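Local coordinates for molybdopterin biosynthesis protein (PDB 3TCR) that probably binds molybdopterin, or a precursor of it, and takes part in the biosynthesis of the molybdenum cofactor, at residues A[49-54]-A[89-94]; A[61-66]-A[174-179]; A[93-98]-A[106-111]; A[130-135]-A[188-193]; A[148-153]-A[168-173]. All blocks are in the same frame, centred on the assembly; numbering follows the deposited sequence.

Interaction 1: A[49-54]-A[89-94]; sequences VIVNDR and SEIQNA
In the beta-alpha-beta crossover from strand 76-84 to strand 105-109, helix 88-100 passes over the intervening strand 44-51, whose Val49 and Val51 meet Ala94 and Ile91 of the helix. The closer pair lies near the C-terminal end of the strand: Ile91 CD1 comes to 3.7 Å from Val51 CG1, with the two side chains crossing at about a right angle. Ile91 holds its outer chain extended (chi2 166°), which carries CD1 across to the valine even though its CB does not aim straight at the strand. Val51 meets it with the methyl that lies anti to the backbone N (chi1 -179°). One helical turn further along, the methyl of Ala94 faces Val49 CG1 at 4.0 Å. Val84 of strand 76-84 touches both Val49 and Ile91. Beyond the strand the surroundings turn polar: Asp53 OD1 accepts from Asn86 N and OD2 forms a salt bridge with Arg117, while Glu90 OE2 accepts from Glu85 N. Between helix and strand, by contrast, only aliphatic carbons meet, so this join relies on shape and exclusion of water rather than on directed bonds.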
# COMPACT_ATOMS: atom_id res chain seq x y z
N VAL A 49 4.87 -11.70 -20.15
CA VAL A 49 5.64 -10.64 -20.76
C VAL A 49 6.98 -10.52 -20.02
O VAL A 49 6.99 -10.14 -18.87
CB VAL A 49 4.90 -9.28 -20.69
CG1 VAL A 49 5.74 -8.17 -21.33
CG2 VAL A 49 3.52 -9.39 -21.35
N ILE A 50 8.09 -10.86 -20.68
CA ILE A 50 9.42 -10.76 -20.07
C ILE A 50 9.90 -9.35 -20.34
O ILE A 50 10.00 -8.96 -21.50
CB ILE A 50 10.43 -11.72 -20.74
CG1 ILE A 50 10.00 -13.17 -20.51
CG2 ILE A 50 11.85 -11.44 -20.25
CD1 ILE A 50 9.80 -13.54 -19.05
N VAL A 51 10.18 -8.59 -19.29
CA VAL A 51 10.65 -7.22 -19.45
C VAL A 51 12.13 -7.20 -19.10
O VAL A 51 12.50 -7.14 -17.93
CB VAL A 51 9.88 -6.20 -18.56
CG1 VAL A 51 10.42 -4.78 -18.81
CG2 VAL A 51 8.36 -6.27 -18.81
N ASN A 52 12.97 -7.29 -20.12
CA ASN A 52 14.41 -7.42 -19.92
C ASN A 52 15.22 -6.99 -21.13
O ASN A 52 15.15 -7.62 -22.18
CB ASN A 52 14.72 -8.88 -19.60
CG ASN A 52 16.09 -9.07 -19.00
OD1 ASN A 52 17.12 -8.85 -19.63
ND2 ASN A 52 16.10 -9.47 -17.75
N ASP A 53 16.01 -5.92 -21.01
CA ASP A 53 16.84 -5.46 -22.16
C ASP A 53 17.76 -6.51 -22.74
O ASP A 53 17.89 -6.59 -23.95
CB ASP A 53 17.70 -4.28 -21.76
CG ASP A 53 16.89 -3.10 -21.46
OD1 ASP A 53 15.87 -2.91 -22.16
OD2 ASP A 53 17.24 -2.37 -20.52
N ARG A 54 18.38 -7.30 -21.88
CA ARG A 54 19.30 -8.33 -22.33
C ARG A 54 18.60 -9.47 -23.02
O ARG A 54 19.07 -9.93 -24.07
CB ARG A 54 20.13 -8.87 -21.16
CG ARG A 54 21.22 -7.92 -20.73
CD ARG A 54 21.86 -8.40 -19.44
NE ARG A 54 22.59 -7.34 -18.77
CZ ARG A 54 23.22 -7.48 -17.60
NH1 ARG A 54 23.22 -8.66 -16.97
NH2 ARG A 54 23.86 -6.45 -17.06
N SER A 89 6.50 2.19 -24.04
CA SER A 89 5.58 1.90 -25.12
C SER A 89 5.60 0.45 -25.57
O SER A 89 4.58 -0.09 -25.94
CB SER A 89 5.79 2.85 -26.31
OG SER A 89 6.97 2.50 -26.99
N GLU A 90 6.74 -0.21 -25.51
CA GLU A 90 6.79 -1.64 -25.84
C GLU A 90 6.04 -2.49 -24.82
O GLU A 90 5.31 -3.40 -25.18
CB GLU A 90 8.23 -2.17 -25.91
CG GLU A 90 9.04 -1.68 -27.10
CD GLU A 90 10.47 -2.27 -27.11
OE1 GLU A 90 11.38 -1.57 -27.60
OE2 GLU A 90 10.68 -3.43 -26.62
N ILE A 91 6.26 -2.20 -23.55
CA ILE A 91 5.55 -2.89 -22.50
C ILE A 91 4.03 -2.66 -22.63
O ILE A 91 3.25 -3.61 -22.50
CB ILE A 91 5.98 -2.45 -21.09
CG1 ILE A 91 7.48 -2.70 -20.88
CG2 ILE A 91 5.15 -3.20 -20.04
CD1 ILE A 91 8.11 -2.00 -19.68
N GLN A 92 3.63 -1.42 -22.90
CA GLN A 92 2.21 -1.11 -23.05
C GLN A 92 1.62 -1.84 -24.25
O GLN A 92 0.51 -2.43 -24.17
CB GLN A 92 2.00 0.43 -23.12
CG GLN A 92 2.20 1.11 -21.74
CD GLN A 92 1.72 2.56 -21.70
OE1 GLN A 92 1.60 3.18 -22.73
NE2 GLN A 92 1.42 3.09 -20.52
N ASN A 93 2.36 -1.87 -25.35
CA ASN A 93 1.89 -2.56 -26.53
C ASN A 93 1.64 -4.05 -26.23
O ASN A 93 0.64 -4.62 -26.68
CB ASN A 93 2.87 -2.45 -27.71
CG ASN A 93 2.81 -1.10 -28.40
OD1 ASN A 93 1.79 -0.40 -28.33
ND2 ASN A 93 3.89 -0.71 -29.08
N ALA A 94 2.59 -4.65 -25.53
CA ALA A 94 2.52 -6.07 -25.20
C ALA A 94 1.28 -6.33 -24.32
O ALA A 94 0.49 -7.22 -24.61
CB ALA A 94 3.82 -6.54 -24.50

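Interaction 2: A[61-66]-A[174-179]; sequences DTSGPL and AAVRDG
Leu66, in the first turn of helix 64-73, pushes its branched end between Val176 and Arg177 of helix 173-196. The close-packed part is inside, where Leu66 and Val176 slide past each other in opposite directions: Leu66 CG is 4.0 Å from Val176 CG1, and CD2 lies almost as near to the same methyl. Leu66 holds CG anti to the backbone N (chi1 -180°), which extends the side chain toward the other helix. The second methyl of the valine, CG2, turns to Ser63 and stays 4.1 Å from its OG. That hydroxyl has a polar partner elsewhere, Gly171 O, so it meets the valine by van der Waals contact alone. On the solvent side the looseness lies in the exposure of Arg177 and its two modelled positions, not in the distance. In the position given, Arg177 lays a face of its guanidinium over Leu66 CD1, which sits off toward the rim and 3.6 Å from NH2; this approach is doubtful as a lasting one. Ahead of helix 64-73, Asp61 OD1 caps the chain by accepting from Ser63 N at 2.9 Å and from Gly64 N in a nearly straight bond (178°), both arriving from the same face of the carboxylate plane. This holds the turn that places Ser63 and Leu66. The two helices start side by side on one face of the sheet, Ser63 and Val176 both resting on Val109 of strand 105-109, while Arg173 NH1 reaches back to Thr62 O.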
# COMPACT_ATOMS: atom_id res chain seq x y z
N ASP A 61 16.82 -16.13 -21.47
CA ASP A 61 15.75 -15.94 -20.48
C ASP A 61 15.58 -17.16 -19.56
O ASP A 61 15.01 -18.16 -19.96
CB ASP A 61 14.42 -15.67 -21.18
CG ASP A 61 13.22 -15.55 -20.19
OD1 ASP A 61 13.46 -15.39 -18.95
OD2 ASP A 61 12.06 -15.67 -20.66
N THR A 62 16.01 -17.02 -18.32
CA THR A 62 15.99 -18.03 -17.30
C THR A 62 14.72 -18.00 -16.41
O THR A 62 14.50 -18.89 -15.60
CB THR A 62 17.27 -17.82 -16.45
OG1 THR A 62 18.32 -18.64 -16.97
CG2 THR A 62 17.08 -18.14 -15.02
N SER A 63 13.89 -16.96 -16.56
CA SER A 63 12.70 -16.79 -15.73
C SER A 63 11.42 -17.22 -16.42
O SER A 63 10.56 -17.80 -15.79
CB SER A 63 12.52 -15.32 -15.36
OG SER A 63 13.23 -15.08 -14.20
N GLY A 64 11.27 -16.86 -17.68
CA GLY A 64 10.06 -17.20 -18.43
C GLY A 64 9.60 -18.66 -18.41
O GLY A 64 8.41 -18.92 -18.27
N PRO A 65 10.52 -19.61 -18.61
CA PRO A 65 10.09 -21.00 -18.54
C PRO A 65 9.54 -21.37 -17.16
O PRO A 65 8.58 -22.13 -17.07
CB PRO A 65 11.36 -21.80 -18.86
CG PRO A 65 12.28 -20.84 -19.55
CD PRO A 65 11.92 -19.46 -19.05
N LEU A 66 10.11 -20.82 -16.10
CA LEU A 66 9.58 -21.11 -14.78
C LEU A 66 8.18 -20.52 -14.63
O LEU A 66 7.30 -21.20 -14.14
CB LEU A 66 10.53 -20.62 -13.70
CG LEU A 66 10.14 -20.85 -12.24
CD1 LEU A 66 9.92 -22.33 -11.91
CD2 LEU A 66 11.29 -20.28 -11.41
N ALA A 174 14.02 -16.33 -7.93
CA ALA A 174 13.52 -16.40 -6.55
C ALA A 174 12.22 -15.58 -6.43
O ALA A 174 11.28 -16.03 -5.79
CB ALA A 174 14.57 -15.88 -5.57
N ALA A 175 12.19 -14.41 -7.07
CA ALA A 175 11.00 -13.54 -7.09
C ALA A 175 9.85 -14.21 -7.83
O ALA A 175 8.73 -14.17 -7.37
CB ALA A 175 11.31 -12.13 -7.67
N VAL A 176 10.14 -14.84 -8.97
CA VAL A 176 9.08 -15.54 -9.73
C VAL A 176 8.50 -16.71 -8.92
O VAL A 176 7.28 -16.92 -8.91
CB VAL A 176 9.58 -16.08 -11.08
CG1 VAL A 176 8.65 -17.16 -11.59
CG2 VAL A 176 9.76 -14.94 -12.08
N ARG A 177 9.37 -17.43 -8.22
CA ARG A 177 8.92 -18.55 -7.40
C ARG A 177 7.97 -18.09 -6.30
O ARG A 177 6.88 -18.63 -6.15
CB ARG A 177 10.11 -19.32 -6.78
CG ARG A 177 10.24 -20.71 -7.35
CD ARG A 177 11.51 -21.43 -6.88
NE ARG A 177 12.13 -22.19 -7.98
CZ ARG A 177 11.55 -23.22 -8.59
NH1 ARG A 177 10.34 -23.61 -8.22
NH2 ARG A 177 12.18 -23.87 -9.57
N ASP A 178 8.42 -17.13 -5.52
CA ASP A 178 7.64 -16.65 -4.40
C ASP A 178 6.40 -15.85 -4.85
O ASP A 178 5.31 -16.06 -4.35
CB ASP A 178 8.51 -15.85 -3.43
CG ASP A 178 7.80 -15.57 -2.12
OD1 ASP A 178 7.73 -16.51 -1.31
OD2 ASP A 178 7.29 -14.44 -1.93
N GLY A 179 6.55 -15.00 -5.86
CA GLY A 179 5.44 -14.18 -6.40
C GLY A 179 4.32 -15.01 -6.99
O GLY A 179 3.13 -14.76 -6.72

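Interaction 3: A[93-98]-A[106-111]; sequences NAVNTA and VVTVGG
Val106, the second residue of strand 105-109, meets Ala98 and Val95 of helix 88-100; the strand runs nearly antiparallel to the helix, the short axes making 166° and approaching to 10.0 Å. Within this part of the helix, Thr97 OG1 bonds back to Asn93 O at 2.7 Å, on the opposite face of that carbonyl from Thr97 N. The side chain of Val106 points at the helix and spreads both methyls there. CG1 stands anti to the backbone N (chi1 169°) and looks toward Val95 CG2 at 4.4 Å, while CG2, beside the N, presses on Ala98 CB at 3.4 Å, a locally tight pair in which Ala98 offers its single methyl. Val107 faces the other side of the sheet, where it touches Val67 and Ile169. Thr108 returns to the helix side, its CG2 4.3 Å from Val95 CG2, a light contact that shares the valine with Val106; its hydroxyl is held by Asn168 ND2. Val109 again turns to the far face, onto Val67. Gly110 and Gly111 then leave the strand with positive phi and open the GGTG sequence familiar in this family. The strand lies between strands 44-51 and 164-169, with backbone bonds from Val107 to Leu47 and Val49 and from Val106 to Leu165 and Val167. Helix 88-100 covers one face of this central strand, and helix 64-73 packs on the other.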
# COMPACT_ATOMS: atom_id res chain seq x y z
N ASN A 93 2.36 -1.87 -25.35
CA ASN A 93 1.89 -2.56 -26.53
C ASN A 93 1.64 -4.05 -26.23
O ASN A 93 0.64 -4.62 -26.68
CB ASN A 93 2.87 -2.45 -27.71
CG ASN A 93 2.81 -1.10 -28.40
OD1 ASN A 93 1.79 -0.40 -28.33
ND2 ASN A 93 3.89 -0.71 -29.08
N ALA A 94 2.59 -4.65 -25.53
CA ALA A 94 2.52 -6.07 -25.20
C ALA A 94 1.28 -6.33 -24.32
O ALA A 94 0.49 -7.22 -24.61
CB ALA A 94 3.82 -6.54 -24.50
N VAL A 95 1.12 -5.55 -23.25
CA VAL A 95 -0.04 -5.76 -22.38
C VAL A 95 -1.38 -5.47 -23.11
O VAL A 95 -2.33 -6.25 -23.02
CB VAL A 95 0.08 -4.91 -21.12
CG1 VAL A 95 -1.22 -4.96 -20.30
CG2 VAL A 95 1.29 -5.36 -20.29
N ASN A 96 -1.44 -4.35 -23.83
CA ASN A 96 -2.68 -3.95 -24.53
C ASN A 96 -3.04 -5.02 -25.57
O ASN A 96 -4.21 -5.25 -25.82
CB ASN A 96 -2.55 -2.57 -25.23
CG ASN A 96 -2.65 -1.41 -24.25
OD1 ASN A 96 -3.28 -1.54 -23.23
ND2 ASN A 96 -2.00 -0.29 -24.56
N THR A 97 -2.04 -5.69 -26.14
CA THR A 97 -2.32 -6.74 -27.09
C THR A 97 -3.00 -7.94 -26.41
O THR A 97 -3.96 -8.52 -26.94
CB THR A 97 -1.07 -7.12 -27.91
OG1 THR A 97 -0.67 -5.98 -28.67
CG2 THR A 97 -1.38 -8.27 -28.93
N ALA A 98 -2.54 -8.28 -25.21
CA ALA A 98 -3.18 -9.34 -24.45
C ALA A 98 -4.61 -8.91 -24.08
O ALA A 98 -5.53 -9.70 -24.19
CB ALA A 98 -2.39 -9.64 -23.20
N VAL A 106 -2.23 -11.72 -17.35
CA VAL A 106 -0.92 -11.33 -17.85
C VAL A 106 -0.00 -11.15 -16.66
O VAL A 106 -0.32 -10.36 -15.74
CB VAL A 106 -1.02 -10.02 -18.63
CG1 VAL A 106 0.38 -9.47 -18.93
CG2 VAL A 106 -1.86 -10.17 -19.90
N VAL A 107 1.10 -11.90 -16.62
CA VAL A 107 2.17 -11.74 -15.65
C VAL A 107 3.36 -11.13 -16.40
O VAL A 107 3.84 -11.71 -17.39
CB VAL A 107 2.58 -13.10 -15.10
CG1 VAL A 107 3.75 -12.99 -14.10
CG2 VAL A 107 1.36 -13.80 -14.48
N THR A 108 3.81 -9.96 -15.96
CA THR A 108 5.02 -9.33 -16.48
C THR A 108 6.11 -9.67 -15.46
O THR A 108 5.82 -9.71 -14.25
CB THR A 108 4.90 -7.78 -16.62
OG1 THR A 108 4.90 -7.15 -15.33
CG2 THR A 108 3.64 -7.38 -17.37
N VAL A 109 7.34 -9.88 -15.94
CA VAL A 109 8.46 -10.35 -15.14
C VAL A 109 9.64 -9.46 -15.47
O VAL A 109 10.10 -9.46 -16.61
CB VAL A 109 8.86 -11.80 -15.53
CG1 VAL A 109 10.08 -12.30 -14.73
CG2 VAL A 109 7.67 -12.74 -15.40
N GLY A 110 10.12 -8.71 -14.48
CA GLY A 110 11.20 -7.74 -14.72
C GLY A 110 10.74 -6.30 -14.67
O GLY A 110 9.50 -6.00 -14.75
N GLY A 111 11.73 -5.41 -14.49
CA GLY A 111 11.51 -3.97 -14.63
C GLY A 111 10.80 -3.31 -13.47
O GLY A 111 10.18 -2.26 -13.64

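Interaction 4: A[130-135]-A[188-193]; sequences RELLGI and IQIIEQ
Extended outer torsions bring three terminal methyls together: Ile190 (chi2 170°), Leu132 (chi2 167°) and Ile135 (chi2 175°) each have an extended outer bond. Their CB atoms all aim across the contact, and with CG of Leu132 and CG1 of each isoleucine lying beside the backbone N, the ends converge. Ile190 CD1 lies 3.9 Å from Leu132 CD1 and 3.8 Å from Ile135 CD1, so one methyl of helix 173-196 is received by two from the segment 130-135. Both pairs meet tip to tip, with little overlap along their lengths. That fits the wide spacing of the backbones, whose nearest CA atoms, those of Leu132 and Ile190, are 10.5 Å apart. Leu132 occupies the N-cap position of helix 133-145, and its carbonyl O accepts from Ile135 N at 3.0 Å; this first turn sets the leucine and isoleucine side by side. Leu165 of strand 164-169 touches all three side chains and forms the floor beneath them. The second subunit of the trimer closes the group as well: its Leu153 packs on Ile135 and Ile190, its Arg155 lies against Leu132, and its Glu122 forms a salt bridge with Arg130. The meeting of methyls is thus buried partly by the sheet and partly by a neighbouring copy of the protein. With nothing but aliphatic carbon in touch, the contact has no directional preference of its own; it joins the start of helix 133-145 to the later part of helix 173-196, beside a subunit interface that has both apolar and charged groups.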
# COMPACT_ATOMS: atom_id res chain seq x y z
N ARG A 130 -8.99 -0.56 -12.71
CA ARG A 130 -8.98 -0.54 -11.25
C ARG A 130 -7.77 -1.32 -10.71
O ARG A 130 -7.44 -2.39 -11.18
CB ARG A 130 -10.32 -1.01 -10.62
CG ARG A 130 -10.72 -2.46 -10.79
CD ARG A 130 -12.18 -2.69 -10.32
NE ARG A 130 -12.92 -1.41 -10.26
CZ ARG A 130 -14.21 -1.26 -9.93
NH1 ARG A 130 -14.96 -2.31 -9.67
NH2 ARG A 130 -14.73 -0.05 -9.89
N GLU A 131 -7.11 -0.74 -9.72
CA GLU A 131 -5.95 -1.37 -9.11
C GLU A 131 -6.38 -2.39 -8.06
O GLU A 131 -7.47 -2.27 -7.46
CB GLU A 131 -4.96 -0.34 -8.50
CG GLU A 131 -5.53 0.58 -7.43
CD GLU A 131 -4.58 1.72 -7.00
OE1 GLU A 131 -3.47 1.86 -7.61
OE2 GLU A 131 -4.96 2.47 -6.05
N LEU A 132 -5.51 -3.38 -7.84
CA LEU A 132 -5.72 -4.42 -6.84
C LEU A 132 -4.49 -4.43 -5.97
O LEU A 132 -3.57 -5.27 -6.12
CB LEU A 132 -5.97 -5.78 -7.49
CG LEU A 132 -7.30 -5.87 -8.25
CD1 LEU A 132 -7.40 -7.09 -9.16
CD2 LEU A 132 -8.46 -5.83 -7.26
N LEU A 133 -4.47 -3.47 -5.06
CA LEU A 133 -3.34 -3.25 -4.19
C LEU A 133 -3.06 -4.49 -3.37
O LEU A 133 -1.90 -4.79 -3.09
CB LEU A 133 -3.61 -2.05 -3.27
CG LEU A 133 -3.43 -0.65 -3.85
CD1 LEU A 133 -3.87 0.42 -2.83
CD2 LEU A 133 -1.98 -0.46 -4.28
N GLY A 134 -4.11 -5.19 -2.99
CA GLY A 134 -3.97 -6.42 -2.25
C GLY A 134 -3.02 -7.43 -2.85
O GLY A 134 -2.32 -8.14 -2.12
N ILE A 135 -3.02 -7.54 -4.18
CA ILE A 135 -2.13 -8.48 -4.88
C ILE A 135 -0.67 -7.99 -4.74
O ILE A 135 0.20 -8.75 -4.29
CB ILE A 135 -2.53 -8.67 -6.36
CG1 ILE A 135 -3.91 -9.36 -6.50
CG2 ILE A 135 -1.53 -9.52 -7.11
CD1 ILE A 135 -4.38 -9.46 -7.94
N ILE A 188 -6.74 -17.22 -9.68
CA ILE A 188 -7.81 -18.22 -9.86
C ILE A 188 -9.13 -17.69 -9.28
O ILE A 188 -10.15 -17.72 -9.94
CB ILE A 188 -7.42 -19.59 -9.24
CG1 ILE A 188 -6.28 -20.24 -10.07
CG2 ILE A 188 -8.62 -20.55 -9.11
CD1 ILE A 188 -5.65 -21.48 -9.41
N GLN A 189 -9.09 -17.10 -8.08
CA GLN A 189 -10.31 -16.62 -7.45
C GLN A 189 -10.94 -15.44 -8.19
O GLN A 189 -12.16 -15.32 -8.24
CB GLN A 189 -10.09 -16.28 -5.97
CG GLN A 189 -10.26 -17.51 -5.08
CD GLN A 189 -9.47 -17.44 -3.79
OE1 GLN A 189 -8.38 -16.84 -3.72
NE2 GLN A 189 -10.01 -18.07 -2.74
N ILE A 190 -10.10 -14.55 -8.72
CA ILE A 190 -10.61 -13.38 -9.43
C ILE A 190 -11.23 -13.83 -10.75
O ILE A 190 -12.36 -13.43 -11.09
CB ILE A 190 -9.50 -12.36 -9.65
CG1 ILE A 190 -9.13 -11.74 -8.30
CG2 ILE A 190 -9.87 -11.29 -10.68
CD1 ILE A 190 -7.88 -10.88 -8.35
N ILE A 191 -10.52 -14.70 -11.46
CA ILE A 191 -10.99 -15.20 -12.75
C ILE A 191 -12.23 -16.09 -12.58
O ILE A 191 -13.15 -15.96 -13.37
CB ILE A 191 -9.88 -15.91 -13.56
CG1 ILE A 191 -8.87 -14.87 -14.01
CG2 ILE A 191 -10.47 -16.66 -14.76
CD1 ILE A 191 -7.46 -15.37 -14.09
N GLU A 192 -12.26 -16.96 -11.57
CA GLU A 192 -13.41 -17.83 -11.34
C GLU A 192 -14.63 -16.99 -10.99
O GLU A 192 -15.73 -17.28 -11.45
CB GLU A 192 -13.15 -18.91 -10.27
CG GLU A 192 -12.87 -20.28 -10.89
CD GLU A 192 -12.18 -21.30 -9.98
OE1 GLU A 192 -12.30 -21.24 -8.72
OE2 GLU A 192 -11.53 -22.21 -10.56
N GLN A 193 -14.41 -15.93 -10.22
CA GLN A 193 -15.47 -14.98 -9.90
C GLN A 193 -16.00 -14.24 -11.14
O GLN A 193 -17.20 -14.03 -11.27
CB GLN A 193 -14.97 -13.98 -8.88
CG GLN A 193 -16.08 -13.12 -8.31
CD GLN A 193 -15.55 -11.93 -7.57
OE1 GLN A 193 -14.46 -11.98 -6.97
NE2 GLN A 193 -16.32 -10.84 -7.59

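Interaction 5: A[148-153]-A[168-173]; sequences VTEAGL and NIAGSR
Glu150 and Ser172 carry the polar part of the contact: Ser172 OG donates to Glu150 OE2 at 2.5 Å, a hydrogen bond modelled very short, so its exact length is doubtful. The same serine is the N-cap of helix 173-196, its OG accepting from Ala175 N, and the hydroxyl therefore relays between the glutamate and the first turn of the helix. Both side chains take the crowded position between backbone N and carbonyl carbon. For Glu150 (chi1 64°) a further bend at chi2 (-88°) swings the carboxylate round to the serine. Van der Waals contact supplies the rest. The methyl of Ala170 sits 3.5 Å from the carbonyl O of Glu150 and 4.2 Å from its CG, filling the angle between the glutamate's backbone and its folded side chain. Backbone bonds shape the short helix that presents Glu150: Val148 O, at the N-cap, accepts from Ala151 N at 2.9 Å and from Gly152 N at 3.0 Å. On the other segment, Asn168 ND2 bonds to Thr124 OG1 and its OD1 accepts from Val157 N, which fixes the last stretch of strand 164-169 before the turn. The N-cap Val148 touches Ala174 and Glu150 touches Ala175, both at the start of helix 173-196, while Leu153, just after helix 149-152, packs on Met186 of the third subunit. The contact thus lies at the C-terminal end of strand 164-169, where the chain leaves the sheet for helix 173-196.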
# COMPACT_ATOMS: atom_id res chain seq x y z
N VAL A 148 13.54 -12.52 0.00
CA VAL A 148 13.82 -12.21 -1.40
C VAL A 148 13.65 -10.69 -1.59
O VAL A 148 12.54 -10.16 -1.83
CB VAL A 148 12.89 -12.98 -2.36
CG1 VAL A 148 13.25 -12.65 -3.80
CG2 VAL A 148 12.93 -14.49 -2.08
N THR A 149 14.79 -10.01 -1.47
CA THR A 149 14.85 -8.54 -1.40
C THR A 149 14.20 -7.85 -2.58
O THR A 149 13.46 -6.89 -2.41
CB THR A 149 16.32 -8.09 -1.32
OG1 THR A 149 16.94 -8.68 -0.17
CG2 THR A 149 16.43 -6.51 -1.24
N GLU A 150 14.50 -8.34 -3.79
CA GLU A 150 13.98 -7.73 -5.00
C GLU A 150 12.45 -7.88 -5.09
O GLU A 150 11.80 -7.13 -5.81
CB GLU A 150 14.66 -8.27 -6.25
CG GLU A 150 14.45 -9.76 -6.54
CD GLU A 150 15.48 -10.69 -5.86
OE1 GLU A 150 16.20 -10.25 -4.92
OE2 GLU A 150 15.56 -11.88 -6.29
N ALA A 151 11.89 -8.85 -4.34
CA ALA A 151 10.43 -9.03 -4.24
C ALA A 151 9.82 -8.12 -3.15
O ALA A 151 8.83 -7.43 -3.38
CB ALA A 151 10.08 -10.51 -4.01
N GLY A 152 10.45 -8.03 -1.99
CA GLY A 152 9.97 -7.16 -0.94
C GLY A 152 9.95 -5.72 -1.37
O GLY A 152 9.08 -4.95 -0.98
N LEU A 153 10.93 -5.35 -2.18
CA LEU A 153 11.10 -3.98 -2.64
C LEU A 153 10.46 -3.71 -4.03
O LEU A 153 10.48 -2.57 -4.52
CB LEU A 153 12.59 -3.65 -2.68
CG LEU A 153 13.33 -3.53 -1.33
CD1 LEU A 153 14.84 -3.26 -1.53
CD2 LEU A 153 12.70 -2.40 -0.52
N ASN A 168 2.54 -7.28 -12.16
CA ASN A 168 4.00 -7.17 -12.28
C ASN A 168 4.73 -7.98 -11.20
O ASN A 168 4.46 -7.79 -9.98
CB ASN A 168 4.45 -5.72 -12.05
CG ASN A 168 3.83 -4.71 -13.00
OD1 ASN A 168 3.63 -3.54 -12.58
ND2 ASN A 168 3.62 -5.08 -14.28
N ILE A 169 5.67 -8.82 -11.60
CA ILE A 169 6.62 -9.37 -10.62
C ILE A 169 8.09 -9.09 -11.00
O ILE A 169 8.39 -8.85 -12.17
CB ILE A 169 6.36 -10.86 -10.31
CG1 ILE A 169 6.76 -11.77 -11.42
CG2 ILE A 169 4.86 -11.13 -10.10
CD1 ILE A 169 6.04 -13.12 -11.24
N ALA A 170 8.96 -9.10 -9.99
CA ALA A 170 10.40 -8.88 -10.20
C ALA A 170 10.98 -9.99 -11.02
O ALA A 170 10.41 -11.09 -11.11
CB ALA A 170 11.17 -8.72 -8.89
N GLY A 171 12.13 -9.69 -11.62
CA GLY A 171 12.72 -10.55 -12.64
C GLY A 171 13.46 -11.83 -12.26
O GLY A 171 13.66 -12.70 -13.13
N SER A 172 13.90 -11.97 -11.01
CA SER A 172 14.73 -13.14 -10.65
C SER A 172 13.92 -14.42 -10.50
O SER A 172 12.69 -14.39 -10.31
CB SER A 172 15.44 -12.86 -9.34
OG SER A 172 14.48 -12.80 -8.31
N ARG A 173 14.61 -15.56 -10.56
CA ARG A 173 13.97 -16.84 -10.30
C ARG A 173 13.34 -16.89 -8.92
O ARG A 173 12.24 -17.44 -8.76
CB ARG A 173 14.94 -18.03 -10.48
CG ARG A 173 15.25 -18.33 -11.96
CD ARG A 173 16.26 -19.46 -12.14
NE ARG A 173 15.68 -20.75 -11.78
CZ ARG A 173 14.92 -21.51 -12.57
NH1 ARG A 173 14.62 -21.13 -13.81
NH2 ARG A 173 14.45 -22.67 -12.09

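How the interactions relate
From the N terminus, interaction 1 closes the first loop, bringing helix 88-100 back over strand 44-51. Interaction 2 opens inside that loop at 61-66 and closes only at 174-179, so the two cross. Interaction 3 starts on the helix where interaction 1 ends, carries on to the neighbouring strand 105-109, and is nested within interaction 2. Interaction 4 opens at 130-135 and closes last, crossing interaction 2 and sharing helix 173-196 with it; their centres lie about 21 Å apart. Interaction 5 is nested inside both. Interactions 1 and 3 lay helix 88-100 on one face of the sheet; interactions 2 and 5 meet at the start of the long C-terminal helix, and interaction 4 holds its later turns.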